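Local structure of Lip_vut3, C2L (Metagenome, 6NKD) at residues 6-11 with 75-80; 132-137 with 167-172. The protein probably works as a lipase of the GDSL family, hydrolysing ester bonds of lipids, perhaps lysophospholipids among them. All coordinates share one frame; numbering follows the deposited sequence.

Interaction 1: 6-11 with 75-80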
ATOM      1  N   THR A   6       9.559  -6.607 -21.560  1.00 80.45           N
ATOM      2  CA  THR A   6       8.240  -6.571 -20.948  1.00 81.32           C
ATOM      3  C   THR A   6       8.076  -7.766 -20.017  1.00 80.14           C
ATOM      4  O   THR A   6       8.655  -8.833 -20.233  1.00 81.64           O
ATOM      5  CB  THR A   6       7.132  -6.558 -22.009  1.00 86.33           C
ATOM      6  OG1 THR A   6       5.927  -6.034 -21.438  1.00 89.70           O
ATOM      7  CG2 THR A   6       6.855  -7.959 -22.539  1.00 88.61           C
ATOM      8  N   ALA A   7       7.296  -7.566 -18.957  1.00 78.10           N
ATOM      9  CA  ALA A   7       7.096  -8.595 -17.947  1.00 76.19           C
ATOM     10  C   ALA A   7       5.622  -8.672 -17.591  1.00 73.53           C
ATOM     11  O   ALA A   7       5.001  -7.651 -17.278  1.00 74.07           O
ATOM     12  CB  ALA A   7       7.932  -8.316 -16.692  1.00 75.51           C
ATOM     13  N   LEU A   8       5.070  -9.880 -17.638  1.00 71.07           N
ATOM     14  CA  LEU A   8       3.667 -10.122 -17.348  1.00 70.61           C
ATOM     15  C   LEU A   8       3.557 -11.214 -16.297  1.00 72.09           C
ATOM     16  O   LEU A   8       4.387 -12.125 -16.245  1.00 72.65           O
ATOM     17  CB  LEU A   8       2.902 -10.538 -18.611  1.00 72.84           C
ATOM     18  CG  LEU A   8       3.343  -9.861 -19.910  1.00 76.39           C
ATOM     19  CD1 LEU A   8       3.085 -10.772 -21.098  1.00 80.23           C
ATOM     20  CD2 LEU A   8       2.634  -8.528 -20.086  1.00 79.54           C
ATOM     21  N   GLY A   9       2.536 -11.117 -15.456  1.00 72.03           N
ATOM     22  CA  GLY A   9       2.295 -12.176 -14.496  1.00 72.10           C
ATOM     23  C   GLY A   9       1.516 -11.673 -13.293  1.00 72.17           C
ATOM     24  O   GLY A   9       0.808 -10.669 -13.365  1.00 73.46           O
ATOM     25  N   ASP A  10       1.674 -12.404 -12.190  1.00 70.38           N
ATOM     26  CA  ASP A  10       0.898 -12.169 -10.981  1.00 69.30           C
ATOM     27  C   ASP A  10       1.724 -11.452  -9.921  1.00 66.65           C
ATOM     28  O   ASP A  10       2.436 -10.490 -10.226  1.00 65.53           O
ATOM     29  CB  ASP A  10       0.353 -13.497 -10.444  1.00 70.07           C
ATOM     30  CG  ASP A  10       1.435 -14.554 -10.279  1.00 71.97           C
ATOM     31  OD1 ASP A  10       1.131 -15.637  -9.733  1.00 74.16           O
ATOM     32  OD2 ASP A  10       2.592 -14.300 -10.678  1.00 73.39           O
ATOM     33  N   SER A  11       1.637 -11.913  -8.671  1.00 66.09           N
ATOM     34  CA  SER A  11       2.317 -11.224  -7.578  1.00 63.67           C
ATOM     35  C   SER A  11       3.831 -11.364  -7.670  1.00 62.58           C
ATOM     36  O   SER A  11       4.561 -10.500  -7.170  1.00 63.65           O
ATOM     37  CB  SER A  11       1.817 -11.751  -6.232  1.00 60.99           C
ATOM     38  OG  SER A  11       1.925 -13.162  -6.161  1.00 59.39           O
ATOM     39  N   ILE A  75      10.576 -11.450 -22.889  1.00 69.74           N
ATOM     40  CA  ILE A  75       9.276 -11.521 -22.233  1.00 66.90           C
ATOM     41  C   ILE A  75       9.351 -12.565 -21.128  1.00 63.73           C
ATOM     42  O   ILE A  75       9.818 -13.685 -21.359  1.00 63.88           O
ATOM     43  CB  ILE A  75       8.148 -11.870 -23.223  1.00 68.62           C
ATOM     44  CG1 ILE A  75       8.130 -10.889 -24.395  1.00 72.26           C
ATOM     45  CG2 ILE A  75       6.801 -11.877 -22.514  1.00 67.02           C
ATOM     46  CD1 ILE A  75       7.039 -11.166 -25.404  1.00 74.63           C
ATOM     47  N   THR A  76       8.893 -12.200 -19.934  1.00 60.72           N
ATOM     48  CA  THR A  76       8.793 -13.124 -18.813  1.00 58.71           C
ATOM     49  C   THR A  76       7.342 -13.223 -18.370  1.00 58.35           C
ATOM     50  O   THR A  76       6.627 -12.215 -18.325  1.00 59.90           O
ATOM     51  CB  THR A  76       9.671 -12.687 -17.636  1.00 56.96           C
ATOM     52  OG1 THR A  76       9.355 -11.337 -17.274  1.00 57.76           O
ATOM     53  CG2 THR A  76      11.142 -12.785 -18.006  1.00 47.97           C
ATOM     54  N   ILE A  77       6.906 -14.439 -18.047  1.00 56.51           N
ATOM     55  CA  ILE A  77       5.523 -14.702 -17.670  1.00 55.89           C
ATOM     56  C   ILE A  77       5.512 -15.520 -16.386  1.00 54.24           C
ATOM     57  O   ILE A  77       6.250 -16.504 -16.264  1.00 52.57           O
ATOM     58  CB  ILE A  77       4.753 -15.437 -18.783  1.00 57.98           C
ATOM     59  CG1 ILE A  77       4.832 -14.658 -20.097  1.00 59.71           C
ATOM     60  CG2 ILE A  77       3.300 -15.643 -18.378  1.00 58.21           C
ATOM     61  CD1 ILE A  77       4.080 -15.304 -21.236  1.00 62.20           C
ATOM     62  N   THR A  78       4.682 -15.106 -15.431  1.00 55.14           N
ATOM     63  CA  THR A  78       4.421 -15.872 -14.224  1.00 56.09           C
ATOM     64  C   THR A  78       2.919 -16.074 -14.084  1.00 62.29           C
ATOM     65  O   THR A  78       2.122 -15.307 -14.629  1.00 63.27           O
ATOM     66  CB  THR A  78       4.969 -15.179 -12.964  1.00 51.05           C
ATOM     67  OG1 THR A  78       4.249 -13.963 -12.727  1.00 51.11           O
ATOM     68  CG2 THR A  78       6.445 -14.862 -13.127  1.00 47.27           C
ATOM     69  N   GLY A  79       2.539 -17.116 -13.360  1.00 67.60           N
ATOM     70  CA  GLY A  79       1.130 -17.378 -13.144  1.00 74.19           C
ATOM     71  C   GLY A  79       0.910 -18.755 -12.561  1.00 78.17           C
ATOM     72  O   GLY A  79       1.848 -19.527 -12.341  1.00 78.53           O
ATOM     73  N   CYS A  80      -0.369 -19.038 -12.306  1.00 81.60           N
ATOM     74  CA  CYS A  80      -0.909 -20.283 -11.764  1.00 86.52           C
ATOM     75  C   CYS A  80      -0.493 -20.538 -10.319  1.00 84.53           C
ATOM     76  O   CYS A  80      -0.870 -21.576  -9.760  1.00 89.87           O
ATOM     77  CB  CYS A  80      -0.528 -21.505 -12.614  1.00 90.29           C
ATOM     78  SG  CYS A  80      -1.716 -22.867 -12.579  1.00 98.82           S
TER

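Interaction 2: 132-137 with 167-172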
ATOM      1  N   ARG A 132      10.910 -16.245 -21.434  1.00 68.08           N
ATOM      2  CA  ARG A 132      11.331 -17.049 -20.291  1.00 66.88           C
ATOM      3  C   ARG A 132      10.166 -17.116 -19.313  1.00 65.42           C
ATOM      4  O   ARG A 132       9.881 -16.141 -18.611  1.00 65.15           O
ATOM      5  CB  ARG A 132      12.573 -16.459 -19.620  1.00 65.11           C
ATOM      6  CG  ARG A 132      13.904 -16.903 -20.216  1.00 66.63           C
ATOM      7  CD  ARG A 132      14.232 -16.169 -21.506  1.00 69.54           C
ATOM      8  NE  ARG A 132      15.562 -16.515 -22.003  1.00 72.52           N
ATOM      9  CZ  ARG A 132      15.796 -17.436 -22.932  1.00 74.24           C
ATOM     10  NH1 ARG A 132      14.789 -18.105 -23.476  1.00 74.10           N
ATOM     11  NH2 ARG A 132      17.040 -17.686 -23.323  1.00 76.75           N
ATOM     12  N   LEU A 133       9.486 -18.258 -19.269  1.00 66.11           N
ATOM     13  CA  LEU A 133       8.382 -18.471 -18.343  1.00 66.93           C
ATOM     14  C   LEU A 133       8.848 -19.356 -17.196  1.00 66.22           C
ATOM     15  O   LEU A 133       9.529 -20.365 -17.416  1.00 67.03           O
ATOM     16  CB  LEU A 133       7.178 -19.091 -19.054  1.00 69.19           C
ATOM     17  CG  LEU A 133       7.390 -20.371 -19.861  1.00 72.92           C
ATOM     18  CD1 LEU A 133       7.002 -21.593 -19.043  1.00 75.23           C
ATOM     19  CD2 LEU A 133       6.605 -20.318 -21.161  1.00 73.19           C
ATOM     20  N   LEU A 134       8.487 -18.975 -15.977  1.00 64.69           N
ATOM     21  CA  LEU A 134       8.960 -19.640 -14.772  1.00 64.00           C
ATOM     22  C   LEU A 134       7.911 -20.619 -14.269  1.00 62.11           C
ATOM     23  O   LEU A 134       6.718 -20.303 -14.229  1.00 61.64           O
ATOM     24  CB  LEU A 134       9.284 -18.620 -13.680  1.00 64.49           C
ATOM     25  CG  LEU A 134      10.237 -17.487 -14.063  1.00 67.69           C
ATOM     26  CD1 LEU A 134       9.475 -16.270 -14.573  1.00 68.97           C
ATOM     27  CD2 LEU A 134      11.122 -17.121 -12.882  1.00 68.97           C
ATOM     28  N   ASN A 135       8.359 -21.810 -13.881  1.00 61.58           N
ATOM     29  CA  ASN A 135       7.436 -22.798 -13.351  1.00 59.93           C
ATOM     30  C   ASN A 135       7.127 -22.491 -11.886  1.00 57.27           C
ATOM     31  O   ASN A 135       7.551 -21.476 -11.327  1.00 56.18           O
ATOM     32  CB  ASN A 135       7.988 -24.213 -13.535  1.00 60.33           C
ATOM     33  CG  ASN A 135       9.326 -24.435 -12.840  1.00 60.32           C
ATOM     34  OD1 ASN A 135       9.683 -23.739 -11.891  1.00 60.24           O
ATOM     35  ND2 ASN A 135      10.070 -25.427 -13.314  1.00 61.29           N
ATOM     36  N   LEU A 136       6.379 -23.388 -11.255  1.00 56.26           N
ATOM     37  CA  LEU A 136       5.933 -23.186  -9.887  1.00 54.40           C
ATOM     38  C   LEU A 136       6.878 -23.864  -8.904  1.00 56.04           C
ATOM     39  O   LEU A 136       7.351 -24.979  -9.144  1.00 62.28           O
ATOM     40  CB  LEU A 136       4.514 -23.729  -9.702  1.00 51.97           C
ATOM     41  CG  LEU A 136       3.422 -23.090 -10.562  1.00 51.33           C
ATOM     42  CD1 LEU A 136       2.083 -23.764 -10.306  1.00 51.70           C
ATOM     43  CD2 LEU A 136       3.335 -21.594 -10.296  1.00 50.42           C
ATOM     44  N   TYR A 137       7.155 -23.176  -7.804  1.00 52.44           N
ATOM     45  CA  TYR A 137       7.862 -23.766  -6.679  1.00 52.42           C
ATOM     46  C   TYR A 137       6.857 -24.263  -5.645  1.00 50.33           C
ATOM     47  O   TYR A 137       5.693 -23.854  -5.627  1.00 50.28           O
ATOM     48  CB  TYR A 137       8.821 -22.754  -6.046  1.00 54.16           C
ATOM     49  CG  TYR A 137       8.157 -21.488  -5.545  1.00 52.16           C
ATOM     50  CD1 TYR A 137       7.623 -21.417  -4.264  1.00 50.33           C
ATOM     51  CD2 TYR A 137       8.073 -20.360  -6.351  1.00 52.06           C
ATOM     52  CE1 TYR A 137       7.019 -20.265  -3.803  1.00 50.24           C
ATOM     53  CE2 TYR A 137       7.472 -19.200  -5.897  1.00 51.54           C
ATOM     54  CZ  TYR A 137       6.946 -19.159  -4.622  1.00 50.78           C
ATOM     55  OH  TYR A 137       6.345 -18.009  -4.164  1.00 50.58           O
ATOM     56  N   LYS A 167      12.270 -20.793 -23.163  1.00 79.09           N
ATOM     57  CA  LYS A 167      12.849 -21.591 -22.094  1.00 76.09           C
ATOM     58  C   LYS A 167      11.932 -21.572 -20.883  1.00 73.63           C
ATOM     59  O   LYS A 167      11.309 -20.551 -20.577  1.00 73.11           O
ATOM     60  CB  LYS A 167      14.243 -21.084 -21.697  1.00 74.78           C
ATOM     61  CG  LYS A 167      15.355 -21.487 -22.655  1.00 76.54           C
ATOM     62  CD  LYS A 167      16.713 -21.437 -21.971  1.00 75.26           C
ATOM     63  CE  LYS A 167      17.798 -22.029 -22.853  1.00 78.71           C
ATOM     64  NZ  LYS A 167      19.089 -22.162 -22.124  1.00 79.67           N
ATOM     65  N   VAL A 168      11.850 -22.710 -20.201  1.00 73.33           N
ATOM     66  CA  VAL A 168      11.083 -22.846 -18.970  1.00 69.96           C
ATOM     67  C   VAL A 168      12.064 -22.817 -17.807  1.00 69.97           C
ATOM     68  O   VAL A 168      12.932 -23.691 -17.694  1.00 71.77           O
ATOM     69  CB  VAL A 168      10.250 -24.137 -18.963  1.00 68.83           C
ATOM     70  CG1 VAL A 168       9.413 -24.220 -17.698  1.00 65.83           C
ATOM     71  CG2 VAL A 168       9.370 -24.202 -20.201  1.00 69.99           C
ATOM     72  N   ILE A 169      11.932 -21.814 -16.947  1.00 69.12           N
ATOM     73  CA  ILE A 169      12.877 -21.615 -15.854  1.00 68.09           C
ATOM     74  C   ILE A 169      12.486 -22.510 -14.686  1.00 64.72           C
ATOM     75  O   ILE A 169      11.329 -22.515 -14.247  1.00 61.26           O
ATOM     76  CB  ILE A 169      12.919 -20.137 -15.439  1.00 67.62           C
ATOM     77  CG1 ILE A 169      13.239 -19.262 -16.653  1.00 68.95           C
ATOM     78  CG2 ILE A 169      13.944 -19.916 -14.339  1.00 68.13           C
ATOM     79  CD1 ILE A 169      14.556 -19.591 -17.323  1.00 71.08           C
ATOM     80  N   ASP A 170      13.456 -23.272 -14.176  1.00 65.69           N
ATOM     81  CA  ASP A 170      13.207 -24.240 -13.109  1.00 64.28           C
ATOM     82  C   ASP A 170      13.218 -23.513 -11.767  1.00 62.30           C
ATOM     83  O   ASP A 170      14.174 -23.576 -10.988  1.00 63.05           O
ATOM     84  CB  ASP A 170      14.238 -25.361 -13.153  1.00 66.21           C
ATOM     85  CG  ASP A 170      13.809 -26.580 -12.361  1.00 65.21           C
ATOM     86  OD1 ASP A 170      12.720 -26.545 -11.747  1.00 62.60           O
ATOM     87  OD2 ASP A 170      14.562 -27.577 -12.357  1.00 66.88           O
ATOM     88  N   THR A 171      12.121 -22.797 -11.500  1.00 50.62           N
ATOM     89  CA  THR A 171      11.973 -22.129 -10.212  1.00 48.19           C
ATOM     90  C   THR A 171      11.886 -23.136  -9.074  1.00 48.11           C
ATOM     91  O   THR A 171      12.284 -22.834  -7.944  1.00 47.69           O
ATOM     92  CB  THR A 171      10.729 -21.238 -10.208  1.00 45.43           C
ATOM     93  OG1 THR A 171      10.429 -20.821 -11.545  1.00 45.74           O
ATOM     94  CG2 THR A 171      10.961 -20.013  -9.340  1.00 43.66           C
ATOM     95  N   TYR A 172      11.362 -24.330  -9.357  1.00 48.23           N
ATOM     96  CA  TYR A 172      11.226 -25.357  -8.330  1.00 49.13           C
ATOM     97  C   TYR A 172      12.586 -25.757  -7.770  1.00 49.71           C
ATOM     98  O   TYR A 172      12.763 -25.859  -6.550  1.00 47.36           O
ATOM     99  CB  TYR A 172      10.493 -26.569  -8.912  1.00 51.93           C
ATOM    100  CG  TYR A 172      10.348 -27.744  -7.971  1.00 54.33           C
ATOM    101  CD1 TYR A 172       9.247 -27.857  -7.129  1.00 54.30           C
ATOM    102  CD2 TYR A 172      11.304 -28.752  -7.936  1.00 56.10           C
ATOM    103  CE1 TYR A 172       9.111 -28.935  -6.273  1.00 55.81           C
ATOM    104  CE2 TYR A 172      11.175 -29.830  -7.084  1.00 57.23           C
ATOM    105  CZ  TYR A 172      10.079 -29.918  -6.255  1.00 58.09           C
ATOM    106  OH  TYR A 172       9.952 -30.995  -5.407  1.00 61.04           O
TER

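Interaction 1: 6-11 with 75-80
Thr6, Ala7 and Leu8 run parallel to Ile75, Thr76 and Ile77 in the middle of the sheet, the two strand axes 4.9 Å apart and only 12° from alignment. The ladder starts weakly, with Thr76 N 3.4 Å from Thr6 O. It then tightens: Leu8 N gives an almost straight bond to Thr76 O at 2.9 Å, and Thr78 N returns one to Leu8 O at 3.1 Å. On the face carrying Thr6 and Leu8, the methyl CG2 of Thr6 lies alongside Ile75, 3.7 Å from its CG1. Leu8 reaches the same isoleucine from farther along the strand, its CD1 4.1 Å from Ile75 CG2. On the other face Ala7 CB sits 3.4 Å from Thr76 OG1, a hydroxyl that is bonded to Tyr5 OH.

Toward the C-terminal ends of the strands the contact turns polar. The backbone angles of Gly9 call for glycine, and a beta carbon there would also run into Thr78 OG1. Asp10 has CG wedged between its backbone N and carbonyl carbon (chi1 52°), which turns the carboxylate back toward Thr78. The Thr78 hydroxyl donates to Asp10 OD2 at 2.7 Å, arriving on the anti side and 30° out of the carboxylate plane. That same OD2 weakly caps Leu12 N at the start of helix 11-14, while Thr78 OG1 is also bonded to Thr13 OG1. With an alanine here, the Thr78 hydroxyl would probably lose its carboxylate partner, keeping Thr13, and Leu12 N its side-chain cap.

Gly9, Asp10, Ser11 and Leu12 spell the GDSL signature, and Ser11, the probable nucleophile, does not touch 75-80; its OG is hydrogen-bonded to His189 NE2. The buried carboxylate-hydroxyl link thus ties the turn bearing the serine to the residue that follows the neighbouring strand.

Interaction 2: 132-137 with 167-172
Leu133 and Val168 pair across the two parallel strands of a beta-alpha-beta unit, 130-134 and 166-169, whose connection runs through helix 144-157. Leu133 N bonds Lys167 O, Ile169 N bonds Leu133 O at 2.8 Å, and Asn135 N reaches Ile169 O at 3.1 Å. Leu133 CD1 meets the Val168 methyl CG2 at 3.7 Å, while on the other face Leu134 lies alongside Ile169. There too Arg132, bent at chi2, lays its guanidinium against the Lys167 chain, with Lys167 CD over one face; NH1 goes on to Pro164 O and Lys167 NZ to Ala205 O.

Where the second strand of the unit gives way to helix 171-175, Asn135 takes over. Its CG stands between backbone N and carbonyl carbon (chi1 60°), placing OD1 at the helix start, where it accepts Tyr172 N at 3.1 Å and, weakly, Thr171 N. Thr171 OG1 lies 3.0 Å from both Asn135 O and Asn135 OD1. On the other side of the amide, ND2 donates to Asp170 OD1 at 3.3 Å, coming from above a carboxylate turned 85° from the amide plane. Tyr137 CD2 approaches Thr171 CG2 obliquely, and Tyr137 OH bonds Val188 O near the probable catalytic His189.

Interactions 1 and 2 belong to one parallel sheet and touch each other, since strands 74-77 and 130-134 are neighbours in it: Ile75 O and Arg132 N probably share a hydrogen bond, and Thr78 packs on Leu134. Both are buried, but 6-11 with 75-80 joins central strands whose touching residues are all enclosed, whereas 132-137 with 167-172 includes the sheet's outermost strand in this chain and several partly exposed side chains. In each, strand pairing yields to polar bonding at a helix start. Interaction 1 does this with a carboxylate and a hydroxyl beside the probable nucleophile; interaction 2 uses an amide whose oxygen accepts backbone N-H groups, one of them weakly, from the first turn of helix 171-175.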